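Local structure of beta sliding clamp (Streptococcus pneumoniae, 2AWA) at residues Ser198-Thr203 against Thr376-Met381; Thr275-Val280 against Thr329-Gly334; Arg284-Arg289 against Glu325-Asp330. The protein probably encircles DNA as a ring-shaped head-to-tail dimer, tethering DNA polymerases and other proteins to it and so giving replication its processivity. All coordinates share one frame; numbering follows the deposited sequence.

Contact 1. Residues Ser198-Thr203 against Thr376-Met381; sequences SQKKLT and TDEDFM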
ATOM      1  N   SER B 198      12.302   8.025 -26.149  1.00 60.94           N
ATOM      2  CA  SER B 198      10.923   8.298 -26.507  1.00 61.13           C
ATOM      3  C   SER B 198      10.715   9.684 -27.120  1.00 61.86           C
ATOM      4  O   SER B 198      11.183  10.691 -26.616  1.00 58.80           O
ATOM      5  CB  SER B 198      10.034   8.147 -25.283  1.00 61.29           C
ATOM      6  OG  SER B 198       8.704   8.002 -25.708  1.00 63.21           O
ATOM      7  N   GLN B 199       9.960   9.718 -28.201  1.00 64.46           N
ATOM      8  CA  GLN B 199       9.738  10.940 -28.921  1.00 64.73           C
ATOM      9  C   GLN B 199       8.282  11.046 -29.343  1.00 66.31           C
ATOM     10  O   GLN B 199       7.739  10.123 -29.963  1.00 65.18           O
ATOM     11  CB  GLN B 199      10.630  10.975 -30.147  1.00 64.35           C
ATOM     12  CG  GLN B 199      10.519  12.272 -30.897  1.00 63.85           C
ATOM     13  CD  GLN B 199      11.418  12.305 -32.087  1.00 63.57           C
ATOM     14  OE1 GLN B 199      12.467  12.947 -32.069  1.00 69.58           O
ATOM     15  NE2 GLN B 199      11.028  11.592 -33.129  1.00 66.12           N
ATOM     16  N   LYS B 200       7.668  12.178 -29.007  1.00 66.20           N
ATOM     17  CA  LYS B 200       6.305  12.475 -29.401  1.00 65.81           C
ATOM     18  C   LYS B 200       6.300  13.840 -30.083  1.00 64.37           C
ATOM     19  O   LYS B 200       6.885  14.789 -29.573  1.00 63.03           O
ATOM     20  CB  LYS B 200       5.404  12.480 -28.163  1.00 66.13           C
ATOM     21  CG  LYS B 200       3.953  12.910 -28.390  1.00 70.37           C
ATOM     22  CD  LYS B 200       3.217  11.990 -29.356  1.00 79.38           C
ATOM     23  CE  LYS B 200       1.741  12.411 -29.543  1.00 83.34           C
ATOM     24  NZ  LYS B 200       0.968  12.439 -28.243  1.00 91.64           N
ATOM     25  N   LYS B 201       5.624  13.925 -31.225  1.00 64.78           N
ATOM     26  CA  LYS B 201       5.525  15.155 -32.003  1.00 63.73           C
ATOM     27  C   LYS B 201       4.052  15.527 -32.260  1.00 62.53           C
ATOM     28  O   LYS B 201       3.252  14.680 -32.628  1.00 60.99           O
ATOM     29  CB  LYS B 201       6.207  14.965 -33.349  1.00 63.27           C
ATOM     30  CG  LYS B 201       7.724  14.798 -33.365  1.00 62.66           C
ATOM     31  CD  LYS B 201       8.150  14.660 -34.844  1.00 66.33           C
ATOM     32  CE  LYS B 201       9.635  14.863 -35.102  1.00 73.65           C
ATOM     33  NZ  LYS B 201       9.904  15.209 -36.563  1.00 69.64           N
ATOM     34  N   LEU B 202       3.709  16.798 -32.069  1.00 64.08           N
ATOM     35  CA  LEU B 202       2.374  17.324 -32.367  1.00 64.59           C
ATOM     36  C   LEU B 202       2.503  18.536 -33.240  1.00 64.60           C
ATOM     37  O   LEU B 202       3.566  19.146 -33.281  1.00 62.81           O
ATOM     38  CB  LEU B 202       1.702  17.831 -31.108  1.00 64.58           C
ATOM     39  CG  LEU B 202       1.345  16.809 -30.064  1.00 75.63           C
ATOM     40  CD1 LEU B 202       0.930  17.565 -28.816  1.00 82.34           C
ATOM     41  CD2 LEU B 202       0.234  15.885 -30.582  1.00 82.84           C
ATOM     42  N   THR B 203       1.393  18.907 -33.882  1.00 65.10           N
ATOM     43  CA  THR B 203       1.227  20.236 -34.437  1.00 65.95           C
ATOM     44  C   THR B 203       0.190  20.984 -33.605  1.00 67.29           C
ATOM     45  O   THR B 203      -0.936  20.526 -33.458  1.00 67.70           O
ATOM     46  CB  THR B 203       0.766  20.179 -35.880  1.00 66.13           C
ATOM     47  OG1 THR B 203       1.722  19.436 -36.645  1.00 67.99           O
ATOM     48  CG2 THR B 203       0.641  21.578 -36.448  1.00 63.85           C
ATOM     49  N   THR B 376      -2.210   4.130 -37.005  1.00 74.52           N
ATOM     50  CA  THR B 376      -2.537   5.377 -36.302  1.00 75.78           C
ATOM     51  C   THR B 376      -1.873   6.625 -36.908  1.00 75.75           C
ATOM     52  O   THR B 376      -0.776   6.549 -37.472  1.00 75.37           O
ATOM     53  CB  THR B 376      -2.136   5.269 -34.817  1.00 76.80           C
ATOM     54  OG1 THR B 376      -2.638   6.395 -34.090  1.00 80.15           O
ATOM     55  CG2 THR B 376      -0.628   5.221 -34.669  1.00 78.72           C
ATOM     56  N   ASP B 377      -2.546   7.773 -36.766  1.00 76.07           N
ATOM     57  CA  ASP B 377      -2.008   9.082 -37.205  1.00 75.28           C
ATOM     58  C   ASP B 377      -0.847   9.570 -36.321  1.00 73.85           C
ATOM     59  O   ASP B 377      -0.003  10.348 -36.760  1.00 74.06           O
ATOM     60  CB  ASP B 377      -3.120  10.142 -37.225  1.00 74.43           C
ATOM     61  N   GLU B 378      -0.804   9.082 -35.086  1.00 72.53           N
ATOM     62  CA  GLU B 378       0.106   9.584 -34.050  1.00 70.91           C
ATOM     63  C   GLU B 378       1.594   9.503 -34.402  1.00 66.83           C
ATOM     64  O   GLU B 378       2.065   8.458 -34.836  1.00 67.40           O
ATOM     65  CB  GLU B 378      -0.141   8.807 -32.759  1.00 71.32           C
ATOM     66  CG  GLU B 378       0.362   9.517 -31.529  1.00 76.95           C
ATOM     67  CD  GLU B 378      -0.078   8.843 -30.254  1.00 78.74           C
ATOM     68  OE1 GLU B 378      -0.295   7.610 -30.285  1.00 82.88           O
ATOM     69  OE2 GLU B 378      -0.203   9.552 -29.229  1.00 78.69           O
ATOM     70  N   ASP B 379       2.320  10.603 -34.194  1.00 62.52           N
ATOM     71  CA  ASP B 379       3.767  10.652 -34.440  1.00 60.61           C
ATOM     72  C   ASP B 379       4.528  10.354 -33.137  1.00 60.06           C
ATOM     73  O   ASP B 379       5.202  11.208 -32.545  1.00 57.29           O
ATOM     74  CB  ASP B 379       4.165  12.008 -35.027  1.00 60.48           C
ATOM     75  CG  ASP B 379       5.547  11.988 -35.655  1.00 61.16           C
ATOM     76  OD1 ASP B 379       6.381  11.134 -35.262  1.00 67.03           O
ATOM     77  OD2 ASP B 379       5.802  12.823 -36.543  1.00 57.96           O
ATOM     78  N   PHE B 380       4.382   9.110 -32.700  1.00 60.21           N
ATOM     79  CA  PHE B 380       4.883   8.656 -31.413  1.00 59.70           C
ATOM     80  C   PHE B 380       5.816   7.497 -31.694  1.00 59.17           C
ATOM     81  O   PHE B 380       5.391   6.457 -32.179  1.00 58.15           O
ATOM     82  CB  PHE B 380       3.721   8.263 -30.486  1.00 58.55           C
ATOM     83  CG  PHE B 380       4.153   7.680 -29.163  1.00 61.08           C
ATOM     84  CD1 PHE B 380       5.336   8.092 -28.542  1.00 55.31           C
ATOM     85  CD2 PHE B 380       3.366   6.713 -28.532  1.00 55.47           C
ATOM     86  CE1 PHE B 380       5.730   7.541 -27.339  1.00 58.39           C
ATOM     87  CE2 PHE B 380       3.749   6.174 -27.320  1.00 56.38           C
ATOM     88  CZ  PHE B 380       4.937   6.584 -26.721  1.00 56.99           C
HETATM   89  N   MSE B 381       7.088   7.719 -31.376  1.00 60.92           N
HETATM   90  CA  MSE B 381       8.224   6.933 -31.837  1.00 62.50           C
HETATM   91  C   MSE B 381       9.126   6.570 -30.638  1.00 60.45           C
HETATM   92  O   MSE B 381       9.447   7.416 -29.820  1.00 59.60           O
HETATM   93  CB  MSE B 381       8.994   7.818 -32.825  1.00 66.76           C
HETATM   94  CG  MSE B 381      10.489   7.515 -33.009  1.00 79.72           C
HETATM   95 SE   MSE B 381      10.712   5.905 -34.065  1.00112.69          SE
HETATM   96  CE  MSE B 381       9.992   6.581 -35.875  1.00103.94           C
TER
HETATM   97  O   HOH W   1       8.138  11.293 -33.028  1.00 45.70           O
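The antiparallel seam between the central and C-terminal domains of the clamp runs between strand 196-203 and strand 379-384. Gln199 and Met381, a selenomethionine, form a hydrogen-bonded pair across it. Gln199 N gives to Met381 O at 2.9 Å, and Met381 N returns a bond of 2.9 Å to Gln199 O. Further along, Lys201 N gives to Asp379 O at 3.1 Å. Lys200 and Phe380 are the non-hydrogen-bonded pair between these bonds. The backbone bonds run one continuous sheet through both domains. Lys200 and Phe380 lie on the face that meets helix 151-161. Phe380 carries its ring anti to the backbone N (chi1 176°) and turns an edge to strand 196-203. There CE1 of Phe380 meets Ser198 OG at 3.4 Å. Ser198 OG is itself bonded to Glu160 O of the helix. The Lys200 chain bends at chi2 and chi4 and crosses Phe380 at about a right angle. Its NZ has its main partner in Glu160 of helix 151-161, by a salt bridge. The salt bridge from Lys200 NZ to Glu378 OE2 is long, at 3.3 Å, and its hydrogen bond weak. This lysine probably offsets the repulsion between the two nearby glutamates. On the other face, a water links Gln199 NE2 (2.9 Å) with Asp379 OD1 (2.8 Å). The Lys201 methylene CD lies against Asp379 OD2 at 3.4 Å.

Contact 2. Residues Thr275-Val280 against Thr329-Gly334; sequences TITFNV and TDQVTG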
ATOM      1  N   THR B 275      10.332  -6.450 -39.642  1.00 60.55           N
ATOM      2  CA  THR B 275       9.308  -5.843 -38.801  1.00 60.61           C
ATOM      3  C   THR B 275       8.395  -6.935 -38.207  1.00 62.00           C
ATOM      4  O   THR B 275       8.274  -8.029 -38.769  1.00 64.04           O
ATOM      5  CB  THR B 275       8.467  -4.830 -39.556  1.00 58.50           C
ATOM      6  OG1 THR B 275       7.532  -5.520 -40.386  1.00 58.95           O
ATOM      7  CG2 THR B 275       9.346  -3.908 -40.397  1.00 60.24           C
ATOM      8  N   ILE B 276       7.788  -6.642 -37.060  1.00 59.93           N
ATOM      9  CA  ILE B 276       6.802  -7.520 -36.454  1.00 60.33           C
ATOM     10  C   ILE B 276       5.670  -6.686 -35.884  1.00 60.23           C
ATOM     11  O   ILE B 276       5.905  -5.640 -35.285  1.00 61.93           O
ATOM     12  CB  ILE B 276       7.386  -8.341 -35.312  1.00 59.72           C
ATOM     13  CG1 ILE B 276       8.573  -9.156 -35.807  1.00 61.50           C
ATOM     14  CG2 ILE B 276       6.327  -9.282 -34.782  1.00 64.70           C
ATOM     15  CD1 ILE B 276       9.359  -9.826 -34.720  1.00 57.97           C
ATOM     16  N   THR B 277       4.438  -7.149 -36.048  1.00 59.03           N
ATOM     17  CA  THR B 277       3.307  -6.403 -35.534  1.00 58.38           C
ATOM     18  C   THR B 277       2.568  -7.236 -34.501  1.00 58.76           C
ATOM     19  O   THR B 277       2.059  -8.322 -34.786  1.00 59.67           O
ATOM     20  CB  THR B 277       2.403  -5.901 -36.666  1.00 57.62           C
ATOM     21  OG1 THR B 277       3.193  -5.116 -37.574  1.00 55.62           O
ATOM     22  CG2 THR B 277       1.315  -5.017 -36.111  1.00 57.50           C
ATOM     23  N   PHE B 278       2.534  -6.711 -33.286  1.00 58.15           N
ATOM     24  CA  PHE B 278       2.116  -7.470 -32.128  1.00 58.11           C
ATOM     25  C   PHE B 278       0.881  -6.877 -31.519  1.00 57.43           C
ATOM     26  O   PHE B 278       0.646  -5.677 -31.630  1.00 59.49           O
ATOM     27  CB  PHE B 278       3.164  -7.370 -31.045  1.00 58.28           C
ATOM     28  CG  PHE B 278       4.375  -8.213 -31.250  1.00 58.86           C
ATOM     29  CD1 PHE B 278       4.367  -9.563 -30.899  1.00 62.81           C
ATOM     30  CD2 PHE B 278       5.577  -7.629 -31.660  1.00 55.60           C
ATOM     31  CE1 PHE B 278       5.543 -10.348 -31.021  1.00 61.08           C
ATOM     32  CE2 PHE B 278       6.736  -8.390 -31.781  1.00 54.64           C
ATOM     33  CZ  PHE B 278       6.714  -9.754 -31.477  1.00 61.42           C
ATOM     34  N   ASN B 279       0.113  -7.723 -30.843  1.00 57.13           N
ATOM     35  CA  ASN B 279      -0.875  -7.269 -29.882  1.00 58.17           C
ATOM     36  C   ASN B 279      -0.124  -6.764 -28.626  1.00 60.29           C
ATOM     37  O   ASN B 279       0.694  -7.499 -28.020  1.00 59.14           O
ATOM     38  CB  ASN B 279      -1.847  -8.399 -29.522  1.00 57.20           C
ATOM     39  CG  ASN B 279      -2.853  -7.978 -28.473  1.00 59.56           C
ATOM     40  OD1 ASN B 279      -2.591  -8.084 -27.283  1.00 62.76           O
ATOM     41  ND2 ASN B 279      -4.004  -7.473 -28.909  1.00 65.38           N
ATOM     42  N   VAL B 280      -0.413  -5.518 -28.244  1.00 60.19           N
ATOM     43  CA  VAL B 280       0.368  -4.812 -27.234  1.00 59.42           C
ATOM     44  C   VAL B 280       0.282  -5.529 -25.908  1.00 59.86           C
ATOM     45  O   VAL B 280       1.309  -5.819 -25.275  1.00 58.84           O
ATOM     46  CB  VAL B 280      -0.117  -3.344 -27.074  1.00 59.75           C
ATOM     47  CG1 VAL B 280       0.501  -2.668 -25.847  1.00 57.92           C
ATOM     48  CG2 VAL B 280       0.209  -2.551 -28.321  1.00 58.42           C
ATOM     49  N   THR B 329       1.573 -13.441 -33.370  1.00 61.06           N
ATOM     50  CA  THR B 329       1.797 -12.167 -34.056  1.00 60.20           C
ATOM     51  C   THR B 329       0.758 -11.907 -35.147  1.00 60.65           C
ATOM     52  O   THR B 329       0.291 -12.830 -35.800  1.00 61.13           O
ATOM     53  CB  THR B 329       3.205 -12.098 -34.683  1.00 58.18           C
ATOM     54  OG1 THR B 329       3.281 -12.992 -35.784  1.00 59.56           O
ATOM     55  CG2 THR B 329       4.252 -12.493 -33.702  1.00 58.99           C
ATOM     56  N   ASP B 330       0.407 -10.639 -35.331  1.00 61.45           N
ATOM     57  CA  ASP B 330      -0.435 -10.214 -36.441  1.00 62.79           C
ATOM     58  C   ASP B 330       0.332 -10.414 -37.749  1.00 61.63           C
ATOM     59  O   ASP B 330      -0.225 -10.899 -38.720  1.00 64.39           O
ATOM     60  CB  ASP B 330      -0.873  -8.742 -36.261  1.00 63.61           C
ATOM     61  CG  ASP B 330      -1.770  -8.234 -37.395  1.00 73.43           C
ATOM     62  OD1 ASP B 330      -2.809  -8.873 -37.672  1.00 86.18           O
ATOM     63  OD2 ASP B 330      -1.451  -7.181 -38.008  1.00 83.16           O
ATOM     64  N   GLN B 331       1.617 -10.083 -37.765  1.00 61.53           N
ATOM     65  CA  GLN B 331       2.382 -10.046 -39.018  1.00 62.40           C
ATOM     66  C   GLN B 331       3.884 -10.073 -38.780  1.00 60.59           C
ATOM     67  O   GLN B 331       4.374  -9.364 -37.910  1.00 62.05           O
ATOM     68  CB  GLN B 331       2.036  -8.768 -39.792  1.00 62.22           C
ATOM     69  CG  GLN B 331       2.805  -8.608 -41.105  1.00 65.72           C
ATOM     70  CD  GLN B 331       2.248  -7.502 -41.995  1.00 64.95           C
ATOM     71  OE1 GLN B 331       1.521  -7.773 -42.950  1.00 64.93           O
ATOM     72  NE2 GLN B 331       2.588  -6.252 -41.682  1.00 68.77           N
ATOM     73  N   VAL B 332       4.612 -10.873 -39.553  1.00 58.83           N
ATOM     74  CA  VAL B 332       6.070 -10.828 -39.537  1.00 59.80           C
ATOM     75  C   VAL B 332       6.578 -10.685 -40.949  1.00 61.36           C
ATOM     76  O   VAL B 332       6.258 -11.507 -41.800  1.00 63.86           O
ATOM     77  CB  VAL B 332       6.684 -12.095 -38.952  1.00 60.21           C
ATOM     78  CG1 VAL B 332       8.209 -12.021 -38.996  1.00 61.18           C
ATOM     79  CG2 VAL B 332       6.203 -12.303 -37.536  1.00 63.22           C
ATOM     80  N   THR B 333       7.358  -9.639 -41.198  1.00 61.72           N
ATOM     81  CA  THR B 333       7.991  -9.431 -42.490  1.00 61.64           C
ATOM     82  C   THR B 333       9.492  -9.405 -42.323  1.00 62.60           C
ATOM     83  O   THR B 333      10.007  -9.182 -41.228  1.00 63.29           O
ATOM     84  CB  THR B 333       7.623  -8.068 -43.119  1.00 62.18           C
ATOM     85  OG1 THR B 333       8.111  -7.013 -42.282  1.00 56.91           O
ATOM     86  CG2 THR B 333       6.118  -7.925 -43.334  1.00 64.62           C
ATOM     87  N   GLY B 334      10.189  -9.597 -43.433  1.00 64.18           N
ATOM     88  CA  GLY B 334      11.624  -9.401 -43.479  1.00 64.78           C
ATOM     89  C   GLY B 334      12.353 -10.692 -43.235  1.00 65.31           C
ATOM     90  O   GLY B 334      11.847 -11.761 -43.557  1.00 65.91           O
TER
HETATM   91  O   HOH W   2       4.629  -6.410 -39.517  1.00 67.75           O
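Thr275 and Thr333 exchange backbone bonds as a hydrogen-bonded antiparallel pair. Thr333 N gives to Thr275 O at 3.1 Å. Thr275 N gives to Thr333 O at 3.2 Å. The two OG1 atoms, Thr275 and Thr333, lie so close that the exact geometry of their bond is doubtful. Two residues on, Thr277 N donates to Gln331 O at 2.9 Å. Thr277 O takes Asp330 N at 2.9 Å and Gln331 N only weakly. Asp330 and Gln331 thus both face Thr277, which makes a classic beta bulge in the edge strand of the sheet within this chain. On the threonine side of the strands a water is shared: it accepts from Gln331 NE2 (3.0 Å) and is bonded to Thr277 OG1 (2.7 Å). Thr275 OG1 also bonds to this water, and Thr277 OG1 has a second partner in Thr359 of the neighbouring strand 357-362. The other face is apolar. Thr329 CG2, anti to its carbonyl carbon (OG1 chi1 70°), reaches Phe278 CE1 at 3.7 Å. Ile276 CG2 approaches Val332 CG2 at 4.1 Å, and Val311 of strand 310-317 packs against this side.

Contact 3. Residues Arg284-Arg289 against Glu325-Asp330; sequences RQSMER and EEIDTD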
ATOM      1  N   ARG B 284       3.152  -7.500 -23.819  1.00 64.78           N
ATOM      2  CA  ARG B 284       3.500  -7.096 -22.465  1.00 65.84           C
ATOM      3  C   ARG B 284       3.487  -8.292 -21.525  1.00 65.33           C
ATOM      4  O   ARG B 284       4.395  -8.468 -20.725  1.00 65.61           O
ATOM      5  CB  ARG B 284       2.564  -6.018 -21.919  1.00 66.20           C
ATOM      6  CG  ARG B 284       3.145  -5.292 -20.694  1.00 67.18           C
ATOM      7  CD  ARG B 284       2.180  -4.295 -20.092  1.00 68.90           C
ATOM      8  NE  ARG B 284       1.065  -4.985 -19.457  1.00 80.90           N
ATOM      9  CZ  ARG B 284      -0.180  -5.078 -19.937  1.00 85.76           C
ATOM     10  NH1 ARG B 284      -0.544  -4.503 -21.080  1.00 89.91           N
ATOM     11  NH2 ARG B 284      -1.088  -5.759 -19.245  1.00 86.68           N
ATOM     12  N   GLN B 285       2.472  -9.126 -21.618  1.00 64.84           N
ATOM     13  CA  GLN B 285       2.375 -10.245 -20.690  1.00 64.82           C
ATOM     14  C   GLN B 285       3.482 -11.249 -20.938  1.00 64.76           C
ATOM     15  O   GLN B 285       3.971 -11.868 -20.002  1.00 65.59           O
ATOM     16  CB  GLN B 285       1.001 -10.884 -20.766  1.00 65.70           C
ATOM     17  CG  GLN B 285      -0.102  -9.929 -20.274  1.00 66.87           C
ATOM     18  CD  GLN B 285      -1.502 -10.380 -20.622  1.00 66.12           C
ATOM     19  OE1 GLN B 285      -1.705 -11.287 -21.423  1.00 70.56           O
ATOM     20  NE2 GLN B 285      -2.481  -9.732 -20.021  1.00 69.95           N
ATOM     21  N   SER B 286       3.908 -11.382 -22.190  1.00 64.46           N
ATOM     22  CA  SER B 286       5.030 -12.265 -22.520  1.00 64.99           C
ATOM     23  C   SER B 286       6.348 -11.759 -21.967  1.00 65.32           C
ATOM     24  O   SER B 286       7.158 -12.540 -21.501  1.00 64.43           O
ATOM     25  CB  SER B 286       5.163 -12.432 -24.027  1.00 64.63           C
ATOM     26  OG  SER B 286       4.153 -13.286 -24.505  1.00 68.19           O
HETATM   27  N   MSE B 287       6.565 -10.448 -22.051  1.00 65.61           N
HETATM   28  CA  MSE B 287       7.778  -9.828 -21.548  1.00 63.34           C
HETATM   29  C   MSE B 287       7.904  -9.815 -20.031  1.00 62.09           C
HETATM   30  O   MSE B 287       9.013  -9.873 -19.496  1.00 62.80           O
HETATM   31  CB  MSE B 287       7.857  -8.412 -22.081  1.00 66.15           C
HETATM   32  CG  MSE B 287       8.093  -8.358 -23.561  1.00 74.21           C
HETATM   33 SE   MSE B 287       9.661  -9.438 -24.142  1.00 89.06          SE
HETATM   34  CE  MSE B 287       8.758 -11.115 -24.715  1.00 84.92           C
ATOM     35  N   GLU B 288       6.769  -9.742 -19.342  1.00 62.29           N
ATOM     36  CA  GLU B 288       6.720  -9.793 -17.880  1.00 61.09           C
ATOM     37  C   GLU B 288       7.022 -11.177 -17.343  1.00 61.68           C
ATOM     38  O   GLU B 288       7.626 -11.313 -16.274  1.00 63.11           O
ATOM     39  CB  GLU B 288       5.357  -9.332 -17.389  1.00 61.37           C
ATOM     40  CG  GLU B 288       5.048  -7.921 -17.868  1.00 67.08           C
ATOM     41  CD  GLU B 288       4.196  -7.109 -16.946  1.00 73.05           C
ATOM     42  OE1 GLU B 288       4.506  -7.068 -15.734  1.00 86.32           O
ATOM     43  OE2 GLU B 288       3.244  -6.463 -17.453  1.00 81.26           O
ATOM     44  N   ARG B 289       6.588 -12.194 -18.076  1.00 60.66           N
ATOM     45  CA  ARG B 289       6.936 -13.568 -17.772  1.00 62.54           C
ATOM     46  C   ARG B 289       8.435 -13.760 -17.978  1.00 61.26           C
ATOM     47  O   ARG B 289       9.149 -14.230 -17.089  1.00 61.31           O
ATOM     48  CB  ARG B 289       6.127 -14.546 -18.655  1.00 63.34           C
ATOM     49  CG  ARG B 289       4.824 -15.060 -18.011  1.00 63.92           C
ATOM     50  CD  ARG B 289       4.135 -16.174 -18.838  1.00 62.39           C
ATOM     51  NE  ARG B 289       3.781 -15.728 -20.188  1.00 66.67           N
ATOM     52  CZ  ARG B 289       2.636 -15.141 -20.531  1.00 57.52           C
ATOM     53  NH1 ARG B 289       1.698 -14.903 -19.642  1.00 58.73           N
ATOM     54  NH2 ARG B 289       2.444 -14.766 -21.781  1.00 58.27           N
ATOM     55  N   GLU B 325       8.957 -19.414 -24.809  1.00 62.91           N
ATOM     56  CA  GLU B 325       7.584 -19.065 -25.127  1.00 62.76           C
ATOM     57  C   GLU B 325       7.409 -18.645 -26.576  1.00 62.33           C
ATOM     58  O   GLU B 325       8.135 -17.813 -27.067  1.00 63.49           O
ATOM     59  CB  GLU B 325       7.099 -17.953 -24.207  1.00 61.96           C
ATOM     60  CG  GLU B 325       5.663 -17.540 -24.498  1.00 64.92           C
ATOM     61  CD  GLU B 325       5.064 -16.611 -23.462  1.00 65.63           C
ATOM     62  OE1 GLU B 325       5.478 -16.667 -22.286  1.00 58.59           O
ATOM     63  OE2 GLU B 325       4.159 -15.828 -23.842  1.00 74.02           O
ATOM     64  N   GLU B 326       6.431 -19.226 -27.262  1.00 63.94           N
ATOM     65  CA  GLU B 326       6.076 -18.759 -28.595  1.00 64.40           C
ATOM     66  C   GLU B 326       5.087 -17.627 -28.447  1.00 62.15           C
ATOM     67  O   GLU B 326       4.102 -17.758 -27.746  1.00 63.75           O
ATOM     68  CB  GLU B 326       5.463 -19.862 -29.461  1.00 62.54           C
ATOM     69  CG  GLU B 326       5.130 -19.325 -30.855  1.00 69.41           C
ATOM     70  CD  GLU B 326       4.503 -20.338 -31.790  1.00 70.50           C
ATOM     71  OE1 GLU B 326       4.687 -21.561 -31.564  1.00 79.15           O
ATOM     72  OE2 GLU B 326       3.835 -19.885 -32.760  1.00 78.02           O
ATOM     73  N   ILE B 327       5.354 -16.532 -29.134  1.00 62.74           N
ATOM     74  CA  ILE B 327       4.502 -15.356 -29.114  1.00 61.60           C
ATOM     75  C   ILE B 327       3.736 -15.256 -30.438  1.00 61.94           C
ATOM     76  O   ILE B 327       4.331 -15.296 -31.510  1.00 61.43           O
ATOM     77  CB  ILE B 327       5.342 -14.093 -28.875  1.00 60.87           C
ATOM     78  CG1 ILE B 327       6.123 -14.244 -27.556  1.00 62.04           C
ATOM     79  CG2 ILE B 327       4.448 -12.863 -28.860  1.00 59.91           C
ATOM     80  CD1 ILE B 327       7.266 -13.258 -27.348  1.00 58.79           C
ATOM     81  N   ASP B 328       2.412 -15.136 -30.332  1.00 62.43           N
ATOM     82  CA  ASP B 328       1.533 -14.977 -31.482  1.00 61.33           C
ATOM     83  C   ASP B 328       1.649 -13.555 -32.040  1.00 61.48           C
ATOM     84  O   ASP B 328       1.833 -12.587 -31.283  1.00 60.52           O
ATOM     85  CB  ASP B 328       0.084 -15.322 -31.108  1.00 62.09           C
ATOM     86  CG  ASP B 328      -0.162 -16.843 -31.024  1.00 63.65           C
ATOM     87  N   THR B 329       1.573 -13.441 -33.370  1.00 61.06           N
ATOM     88  CA  THR B 329       1.797 -12.167 -34.056  1.00 60.20           C
ATOM     89  C   THR B 329       0.758 -11.907 -35.147  1.00 60.65           C
ATOM     90  O   THR B 329       0.291 -12.830 -35.800  1.00 61.13           O
ATOM     91  CB  THR B 329       3.205 -12.098 -34.683  1.00 58.18           C
ATOM     92  OG1 THR B 329       3.281 -12.992 -35.784  1.00 59.56           O
ATOM     93  CG2 THR B 329       4.252 -12.493 -33.702  1.00 58.99           C
ATOM     94  N   ASP B 330       0.407 -10.639 -35.331  1.00 61.45           N
ATOM     95  CA  ASP B 330      -0.435 -10.214 -36.441  1.00 62.79           C
ATOM     96  C   ASP B 330       0.332 -10.414 -37.749  1.00 61.63           C
ATOM     97  O   ASP B 330      -0.225 -10.899 -38.720  1.00 64.39           O
ATOM     98  CB  ASP B 330      -0.873  -8.742 -36.261  1.00 63.61           C
ATOM     99  CG  ASP B 330      -1.770  -8.234 -37.395  1.00 73.43           C
ATOM    100  OD1 ASP B 330      -2.809  -8.873 -37.672  1.00 86.18           O
ATOM    101  OD2 ASP B 330      -1.451  -7.181 -38.008  1.00 83.16           O
TER
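Ser286 is the first residue of the helix segment to touch the strand, at Glu325 and Ile327. OG donates to Glu325 OE2 at 2.6 Å, from above the carboxylate plane and 46° out of it. Ile327 CG1 packs beside the same Ser286 OG at 3.8 Å. Next comes Met287, a selenomethionine. Its CB points away from the strand, but the chain bends at chi2 and chi3 and brings CE back to Ile327 CD1, 3.7 Å off. The two side chains cross at about a right angle. Arg289 then closes the contact with a side-on grip of the carboxylate. It is a salt bridge with two hydrogen bonds, Arg289 NE to Glu325 OE1 at 2.9 Å and Arg289 NH2 to Glu325 OE2 at 2.9 Å. Both bonds use the syn sides of the carboxylate, and its plane stands 31° from that of the guanidinium. Gln285 O lies over the centre of one guanidinium face. Glu325 OE2 thus has two donors, while OE1 takes a second bond from Ser123 of the second subunit. These bonds fix the rotation of the buried carboxylate and would favour its ionised form. Arg289 NH1 reaches Ser100 O of the second subunit, and Glu325 pairs through its backbone with a strand of that subunit. This is the head-to-tail interface of the sliding clamp, where the sheet runs on from one subunit into the next.

Following the chain from the N terminus through the first domain, the first contact residues lie on strand 196-203, whose partner near the C-terminal end closes the long loop of contact 1. Contacts 2 and 3 are nested inside that loop, within the C-terminal domain. Strand 274-279 leads directly into helix 280-294, and strand 321-327 is followed by strand 331-334. The same two stretches of chain therefore supply both contacts, and contacts 2 and 3 end on the same stretch of chain. The two share Thr329 and Asp330 and touch where Phe278 packs on Ile327. Contacts 1 and 2 lie on the same sheet, their centres about 20 Å apart. Contact 1 joins domains, contact 2 adds an edge strand, and contact 3 reaches the subunit interface.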